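Long-range contacts in insecticidal Delta-Endotoxin Cry8Ea1 (Bacillus Thuringiensis, PDB 3EB7), which kills insect larvae, probably by binding receptors in the gut and opening pores in the membranes of gut cells, as other three-domain Cry toxins do: residues P231-A236 / S445-Q450; I451-A456 / V578-I583; R500-Y505 / R582-P587. All blocks are in the same frame, centred on the assembly; numbering follows the deposited sequence.

Contact 1 (P231-A236 / S445-Q450); sequences PMETKA and SDKITQ
In E233 the CG sits anti to the backbone N (chi1 -175°), while K447 swings its CG anti to its own carbonyl carbon (chi1 -68°); with these settings the two side chains run alongside each other and point the same way. Their methylenes meet first, E233 CG lying 3.8 Å from K447 CG, and the pair ends in a salt bridge of 2.8 Å between K447 NZ and E233 OE1. The ammonium approaches that oxygen from its anti side, 30° out of the carboxylate plane. K235, curled by successive bends along its chain, lays its CG 3.8 Å from K447 CD, and its NZ stops 4.6 Å from K447 NZ. Y444 serves both lysines: its ring makes a cation-pi contact with K447, and its OH a weak hydrogen bond with K235 NZ.

Aliphatic and polar groups mix on the face carrying T234 and I448. The I448 side chain touches P231 and crosses that of M232 at about a right angle, I448 CG1 lying 3.8 Å from M232 CG, and T234 CG2 packs 3.4 Å from Q450 NE2. T234 OG1 is tied back to M232 O, in the plane of that carbonyl. Beneath the side chains runs a parallel ladder: I448 N donates to E233 O, K235 N to I448 O at 2.9 Å, and Q450 N to K235 O at 3.1 Å. It joins the short strand that follows helix 198-220 to strand 448-452 of the C-terminal domain. Only K447 bonds to E233; K235 NZ stands further off, so the carboxylate probably offsets some of the charge the two lysines bring together.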
# COMPACT_ATOMS: atom_id res chain seq x y z
N PRO A 231 0.53 -20.02 9.68
CA PRO A 231 -0.22 -21.26 9.49
C PRO A 231 -1.75 -21.08 9.60
O PRO A 231 -2.52 -22.03 9.48
CB PRO A 231 0.30 -22.13 10.64
CG PRO A 231 0.54 -21.14 11.76
CD PRO A 231 1.13 -19.95 11.04
N MET A 232 -2.19 -19.85 9.82
CA MET A 232 -3.60 -19.57 9.94
C MET A 232 -3.89 -18.18 9.39
O MET A 232 -2.98 -17.36 9.21
CB MET A 232 -4.06 -19.67 11.41
CG MET A 232 -3.67 -18.50 12.28
SD MET A 232 -3.85 -18.79 14.07
CE MET A 232 -2.24 -19.48 14.46
N GLU A 233 -5.17 -17.93 9.16
CA GLU A 233 -5.67 -16.64 8.72
C GLU A 233 -4.94 -15.45 9.39
O GLU A 233 -4.80 -15.39 10.63
CB GLU A 233 -7.17 -16.59 8.98
CG GLU A 233 -7.83 -15.33 8.45
CD GLU A 233 -9.30 -15.53 8.18
OE1 GLU A 233 -10.06 -14.53 8.31
OE2 GLU A 233 -9.70 -16.68 7.84
N THR A 234 -4.49 -14.52 8.55
CA THR A 234 -3.72 -13.34 8.97
C THR A 234 -4.33 -12.00 8.52
O THR A 234 -4.69 -11.86 7.35
CB THR A 234 -2.27 -13.42 8.41
OG1 THR A 234 -1.67 -14.62 8.91
CG2 THR A 234 -1.41 -12.20 8.82
N LYS A 235 -4.42 -11.03 9.44
CA LYS A 235 -4.87 -9.67 9.12
C LYS A 235 -3.70 -8.72 8.85
O LYS A 235 -3.14 -8.17 9.80
CB LYS A 235 -5.73 -9.09 10.27
CG LYS A 235 -7.08 -9.78 10.56
CD LYS A 235 -8.00 -9.94 9.32
CE LYS A 235 -8.45 -8.61 8.73
NZ LYS A 235 -9.89 -8.34 8.96
N ALA A 236 -3.36 -8.51 7.58
CA ALA A 236 -2.32 -7.53 7.19
C ALA A 236 -2.87 -6.10 6.93
O ALA A 236 -3.98 -5.93 6.49
CB ALA A 236 -1.49 -8.03 5.97
N SER A 445 -9.35 -12.92 18.04
CA SER A 445 -9.09 -14.10 18.86
C SER A 445 -8.66 -15.26 18.00
O SER A 445 -8.06 -16.20 18.48
CB SER A 445 -10.36 -14.55 19.58
OG SER A 445 -10.93 -13.49 20.29
N ASP A 446 -9.04 -15.22 16.73
CA ASP A 446 -8.92 -16.39 15.89
C ASP A 446 -8.04 -16.17 14.65
O ASP A 446 -8.01 -16.99 13.74
CB ASP A 446 -10.33 -16.95 15.56
CG ASP A 446 -11.20 -16.01 14.69
OD1 ASP A 446 -11.03 -14.75 14.67
OD2 ASP A 446 -12.10 -16.56 14.01
N LYS A 447 -7.29 -15.07 14.64
CA LYS A 447 -6.40 -14.71 13.55
C LYS A 447 -5.06 -14.22 14.14
O LYS A 447 -4.99 -13.85 15.31
CB LYS A 447 -7.03 -13.58 12.74
CG LYS A 447 -8.26 -14.02 12.00
CD LYS A 447 -9.12 -12.83 11.59
CE LYS A 447 -10.57 -13.28 11.29
NZ LYS A 447 -11.13 -12.61 10.08
N ILE A 448 -4.01 -14.27 13.33
CA ILE A 448 -2.77 -13.55 13.56
C ILE A 448 -3.04 -12.08 13.21
O ILE A 448 -3.43 -11.76 12.08
CB ILE A 448 -1.61 -14.15 12.69
CG1 ILE A 448 -1.36 -15.63 13.09
CG2 ILE A 448 -0.34 -13.28 12.78
CD1 ILE A 448 -0.37 -16.42 12.25
N THR A 449 -2.91 -11.18 14.19
CA THR A 449 -3.13 -9.75 13.94
C THR A 449 -1.80 -9.06 13.70
O THR A 449 -0.90 -9.15 14.51
CB THR A 449 -3.89 -9.08 15.12
OG1 THR A 449 -4.99 -9.94 15.52
CG2 THR A 449 -4.46 -7.79 14.70
N GLN A 450 -1.66 -8.37 12.56
CA GLN A 450 -0.46 -7.55 12.32
C GLN A 450 -0.76 -6.10 12.65
O GLN A 450 -1.76 -5.56 12.18
CB GLN A 450 0.03 -7.67 10.88
CG GLN A 450 0.56 -9.06 10.55
CD GLN A 450 1.01 -9.18 9.11
OE1 GLN A 450 1.00 -8.20 8.36
NE2 GLN A 450 1.42 -10.36 8.71

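Contact 2 (I451-A456 / V578-I583); sequences IPVVKA and VYIDRI
The beta-sandwich of the C-terminal domain, domain III in Cry toxins, gains an antiparallel neighbour for strand 578-588 where I451 and P452 pair with I583 and R582. I451 and I583 form a hydrogen-bonded pair with both bonds made at 2.8 Å: I451 N donates to I583 O, and I583 N returns to I451 O. The two differ in approach, because the second donor stands above the carbonyl plane of I451, 42° out of it, whereas the first comes almost straight on. P452 and R582 follow as a non-hydrogen-bonded pair, their CA atoms 3.9 Å apart; a proline has no N-H to give, and at this position none is called for across the pair. R582 CB rests 3.6 Å from I451 O.

Pairing stops as the chain enters the short 3-10 segment at V453 and V454. V453 N still reaches back to D581 O at 3.1 Å, which anchors the start of the turn to the strand. The backbone of D581 (phi -90°, psi -66°), followed by an extended R582, is consistent with a classic beta bulge facing R504. V453 sends its side chain between the isoleucines of the strand: CG1, anti to the carbonyl carbon, touches I580 CG2 at 3.9 Å and I583 CD1, crossing each side chain at about a right angle. I487 of the opposing sheet packs against I451 and I583, so this apolar side belongs to the interior of the sandwich. A water at the turn accepts from V454 N (3.0 Å) and lies 2.8 Å from D581 O, to which it probably donates.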
# COMPACT_ATOMS: atom_id res chain seq x y z
N ILE A 451 0.11 -5.49 13.47
CA ILE A 451 -0.07 -4.13 13.93
C ILE A 451 1.24 -3.42 13.74
O ILE A 451 2.14 -3.56 14.58
CB ILE A 451 -0.42 -4.03 15.44
CG1 ILE A 451 -1.47 -5.09 15.86
CG2 ILE A 451 -0.80 -2.55 15.81
CD1 ILE A 451 -2.93 -4.66 15.71
N PRO A 452 1.35 -2.65 12.64
CA PRO A 452 2.49 -1.78 12.39
C PRO A 452 2.62 -0.80 13.54
O PRO A 452 1.62 -0.20 13.93
CB PRO A 452 2.06 -1.05 11.12
CG PRO A 452 1.15 -2.01 10.44
CD PRO A 452 0.35 -2.57 11.55
N VAL A 453 3.82 -0.60 14.08
CA VAL A 453 3.95 0.28 15.26
C VAL A 453 3.72 1.77 14.96
O VAL A 453 3.51 2.58 15.88
CB VAL A 453 5.29 0.06 16.02
CG1 VAL A 453 5.34 -1.35 16.62
CG2 VAL A 453 6.51 0.33 15.06
N VAL A 454 3.71 2.11 13.67
CA VAL A 454 3.40 3.46 13.21
C VAL A 454 1.91 3.81 13.51
O VAL A 454 1.53 4.98 13.46
CB VAL A 454 3.85 3.66 11.72
CG1 VAL A 454 2.95 2.91 10.70
CG2 VAL A 454 4.01 5.14 11.38
N LYS A 455 1.13 2.82 13.90
CA LYS A 455 -0.26 3.03 14.33
C LYS A 455 -0.39 3.33 15.83
O LYS A 455 -1.44 3.05 16.43
CB LYS A 455 -1.14 1.82 13.97
CG LYS A 455 -1.05 1.37 12.49
CD LYS A 455 -2.19 0.37 12.27
CE LYS A 455 -3.48 1.09 11.81
NZ LYS A 455 -4.72 0.33 12.10
N ALA A 456 0.67 3.84 16.44
CA ALA A 456 0.63 4.30 17.85
C ALA A 456 -0.10 5.62 17.99
O ALA A 456 -0.18 6.42 17.04
CB ALA A 456 2.01 4.42 18.40
N VAL A 578 18.03 0.34 15.61
CA VAL A 578 16.96 -0.65 15.60
C VAL A 578 15.73 -0.06 14.87
O VAL A 578 15.19 0.98 15.29
CB VAL A 578 16.57 -1.03 17.04
CG1 VAL A 578 15.50 -2.14 17.09
CG2 VAL A 578 17.79 -1.44 17.85
N TYR A 579 15.29 -0.71 13.79
CA TYR A 579 14.00 -0.41 13.16
C TYR A 579 12.96 -1.39 13.64
O TYR A 579 13.19 -2.60 13.60
CB TYR A 579 14.06 -0.58 11.65
CG TYR A 579 15.07 0.26 10.98
CD1 TYR A 579 16.33 -0.24 10.75
CD2 TYR A 579 14.78 1.58 10.57
CE1 TYR A 579 17.28 0.49 10.14
CE2 TYR A 579 15.76 2.35 9.96
CZ TYR A 579 17.01 1.79 9.73
OH TYR A 579 18.05 2.46 9.08
N ILE A 580 11.82 -0.89 14.10
CA ILE A 580 10.69 -1.76 14.47
C ILE A 580 9.53 -1.61 13.46
O ILE A 580 9.04 -0.52 13.22
CB ILE A 580 10.22 -1.52 15.92
CG1 ILE A 580 11.40 -1.77 16.87
CG2 ILE A 580 9.03 -2.46 16.25
CD1 ILE A 580 11.00 -1.61 18.33
N ASP A 581 9.16 -2.72 12.84
CA ASP A 581 8.16 -2.72 11.77
C ASP A 581 6.76 -2.93 12.34
O ASP A 581 5.93 -2.03 12.27
CB ASP A 581 8.47 -3.79 10.71
CG ASP A 581 7.27 -4.10 9.76
OD1 ASP A 581 7.16 -5.24 9.30
OD2 ASP A 581 6.42 -3.21 9.45
N ARG A 582 6.52 -4.10 12.90
CA ARG A 582 5.19 -4.44 13.34
C ARG A 582 5.21 -5.43 14.48
O ARG A 582 6.20 -6.14 14.68
CB ARG A 582 4.39 -5.03 12.17
CG ARG A 582 5.00 -6.31 11.55
CD ARG A 582 4.03 -6.82 10.49
NE ARG A 582 4.53 -7.90 9.63
CZ ARG A 582 4.83 -7.75 8.34
NH1 ARG A 582 5.25 -8.79 7.61
NH2 ARG A 582 4.73 -6.56 7.77
N ILE A 583 4.12 -5.49 15.22
CA ILE A 583 3.89 -6.54 16.19
C ILE A 583 2.87 -7.47 15.58
O ILE A 583 1.92 -7.02 14.94
CB ILE A 583 3.25 -6.00 17.46
CG1 ILE A 583 4.17 -5.00 18.16
CG2 ILE A 583 2.84 -7.13 18.40
CD1 ILE A 583 3.34 -3.96 18.99
O HOH W 1 5.63 0.69 11.81

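Contact 3 (R500-Y505 / R582-P587); sequences RVRIRY and RIELIP
R502 CB rises from the sheet on the face it shares with E584 and I586. With chi1 at 48°, CG stands between the backbone N and the carbonyl carbon, which sets it 3.5 Å from I586 CD1. CD passes the same methyl and comes 3.8 Å from E584 OE1. The chain runs extended from CG to NE, and NE donates to E584 OE1 at 2.7 Å while NH2 donates to that oxygen at 2.8 Å. The oxygen lies only 5° out of the guanidinium plane, although the carboxylate itself is turned 53° from that plane; a side-on grip on a single oxygen permits this. I586 CD1 covers one face of the guanidinium, 3.9 Å from R502 CZ and slightly further from NH1; Y230 and F546 make cation-pi contacts with the group, and NH2 also reaches T229 O.

The backbone beneath is an antiparallel ladder, regular from R500 to I503, within the domain III beta-sandwich, and R500, R502 and R504 form the alternating-arginine run known from Cry toxins. R502 N and E584 N exchange bonds with the opposite carbonyls, as do R500 and I586. On the other face, V501 CG2 lies alongside L585 CD2, 3.5 Å away.

E584 OE2 accepts from R582 NE at 3.1 Å, so R502, E584 and R582 form one salt-bridge network; the same oxygen is also hydrogen-bonded to Y230 OH. Over a face of the R582 guanidinium sits R504 NH1, 3.2 Å from R582 NH1; this close pair of cations is probably eased by D581, whose OD1 forms a salt bridge with R504 NH1.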
# COMPACT_ATOMS: atom_id res chain seq x y z
N ARG A 500 0.56 -14.70 22.32
CA ARG A 500 1.97 -14.39 22.37
C ARG A 500 2.22 -13.43 21.23
O ARG A 500 1.38 -13.28 20.34
CB ARG A 500 2.84 -15.64 22.26
CG ARG A 500 2.82 -16.29 20.91
CD ARG A 500 3.47 -17.65 20.92
NE ARG A 500 3.78 -18.13 19.58
CZ ARG A 500 4.69 -17.58 18.77
NH1 ARG A 500 5.39 -16.50 19.14
NH2 ARG A 500 4.91 -18.11 17.57
N VAL A 501 3.40 -12.82 21.28
CA VAL A 501 3.79 -11.70 20.45
C VAL A 501 5.10 -12.02 19.75
O VAL A 501 6.02 -12.58 20.35
CB VAL A 501 4.02 -10.43 21.36
CG1 VAL A 501 4.86 -9.38 20.67
CG2 VAL A 501 2.70 -9.83 21.79
N ARG A 502 5.21 -11.63 18.48
CA ARG A 502 6.50 -11.53 17.84
C ARG A 502 6.59 -10.21 17.12
O ARG A 502 5.58 -9.68 16.65
CB ARG A 502 6.79 -12.72 16.92
CG ARG A 502 5.67 -13.06 15.97
CD ARG A 502 6.15 -14.04 14.94
NE ARG A 502 5.21 -14.03 13.86
CZ ARG A 502 4.72 -15.10 13.24
NH1 ARG A 502 5.16 -16.30 13.57
NH2 ARG A 502 3.83 -14.95 12.26
N ILE A 503 7.79 -9.67 17.06
CA ILE A 503 8.01 -8.33 16.57
C ILE A 503 8.93 -8.40 15.38
O ILE A 503 10.00 -8.97 15.47
CB ILE A 503 8.61 -7.41 17.68
CG1 ILE A 503 7.64 -7.24 18.86
CG2 ILE A 503 8.94 -6.03 17.15
CD1 ILE A 503 8.04 -7.98 20.05
N ARG A 504 8.52 -7.82 14.26
CA ARG A 504 9.37 -7.77 13.07
C ARG A 504 10.31 -6.56 13.17
O ARG A 504 9.88 -5.43 13.40
CB ARG A 504 8.52 -7.71 11.79
CG ARG A 504 9.29 -8.00 10.50
CD ARG A 504 8.33 -8.36 9.32
NE ARG A 504 9.08 -8.60 8.08
CZ ARG A 504 8.85 -7.99 6.92
NH1 ARG A 504 7.84 -7.12 6.79
NH2 ARG A 504 9.62 -8.27 5.87
N TYR A 505 11.62 -6.82 13.03
CA TYR A 505 12.60 -5.76 13.21
C TYR A 505 13.81 -5.92 12.30
O TYR A 505 14.01 -6.94 11.70
CB TYR A 505 13.06 -5.68 14.66
CG TYR A 505 14.05 -6.77 15.03
CD1 TYR A 505 13.60 -8.01 15.47
CD2 TYR A 505 15.45 -6.57 14.91
CE1 TYR A 505 14.50 -9.03 15.81
CE2 TYR A 505 16.35 -7.58 15.24
CZ TYR A 505 15.87 -8.80 15.69
OH TYR A 505 16.74 -9.81 16.01
N ARG A 582 6.52 -4.10 12.90
CA ARG A 582 5.19 -4.44 13.34
C ARG A 582 5.21 -5.43 14.48
O ARG A 582 6.20 -6.14 14.68
CB ARG A 582 4.39 -5.03 12.17
CG ARG A 582 5.00 -6.31 11.55
CD ARG A 582 4.03 -6.82 10.49
NE ARG A 582 4.53 -7.90 9.63
CZ ARG A 582 4.83 -7.75 8.34
NH1 ARG A 582 5.25 -8.79 7.61
NH2 ARG A 582 4.73 -6.56 7.77
N ILE A 583 4.12 -5.49 15.22
CA ILE A 583 3.89 -6.54 16.19
C ILE A 583 2.87 -7.47 15.58
O ILE A 583 1.92 -7.02 14.94
CB ILE A 583 3.25 -6.00 17.46
CG1 ILE A 583 4.17 -5.00 18.16
CG2 ILE A 583 2.84 -7.13 18.40
CD1 ILE A 583 3.34 -3.96 18.99
N GLU A 584 3.07 -8.77 15.74
CA GLU A 584 2.04 -9.75 15.37
C GLU A 584 1.63 -10.44 16.65
O GLU A 584 2.48 -10.83 17.47
CB GLU A 584 2.52 -10.75 14.31
CG GLU A 584 3.21 -10.06 13.11
CD GLU A 584 3.69 -11.03 12.05
OE1 GLU A 584 3.98 -12.19 12.38
OE2 GLU A 584 3.78 -10.65 10.87
N LEU A 585 0.31 -10.52 16.82
CA LEU A 585 -0.34 -11.14 17.94
C LEU A 585 -0.90 -12.47 17.47
O LEU A 585 -1.63 -12.53 16.47
CB LEU A 585 -1.47 -10.25 18.47
CG LEU A 585 -0.94 -9.06 19.27
CD1 LEU A 585 -1.93 -7.89 19.28
CD2 LEU A 585 -0.62 -9.52 20.70
N ILE A 586 -0.54 -13.52 18.20
CA ILE A 586 -0.80 -14.89 17.81
C ILE A 586 -1.59 -15.51 18.96
O ILE A 586 -1.05 -15.63 20.07
CB ILE A 586 0.56 -15.66 17.56
CG1 ILE A 586 1.39 -14.94 16.50
CG2 ILE A 586 0.35 -17.17 17.22
CD1 ILE A 586 2.88 -15.02 16.71
N PRO A 587 -2.84 -15.93 18.70
CA PRO A 587 -3.62 -16.60 19.76
C PRO A 587 -2.99 -17.97 20.17
O PRO A 587 -2.63 -18.79 19.33
CB PRO A 587 -5.01 -16.79 19.11
CG PRO A 587 -4.99 -15.95 17.90
CD PRO A 587 -3.59 -15.88 17.44

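Overall arrangement
All three contacts belong to one mixed sheet, in the order 234-235, 448-452, 578-588, 498-507. Contact 1 adds its edge strand and is partly exposed; contacts 2 and 3 are buried. Strand 448-452 serves contacts 1 and 2, and strand 578-588 serves 2 and 3, which share R582 and I583 with centres about 10 Å apart. Chemistry follows place: a lysine-glutamate bridge at the accessible border, mainly backbone bonds and aliphatic packing where a strand turns off, and a buried arginine-glutamate network in the last. T449 N and L585 O, 2.9 Å apart, probably hydrogen-bond contact 1 to contact 3, while I580 CG2 of contact 2 packs 3.7 Å from I503 CG2 of contact 3.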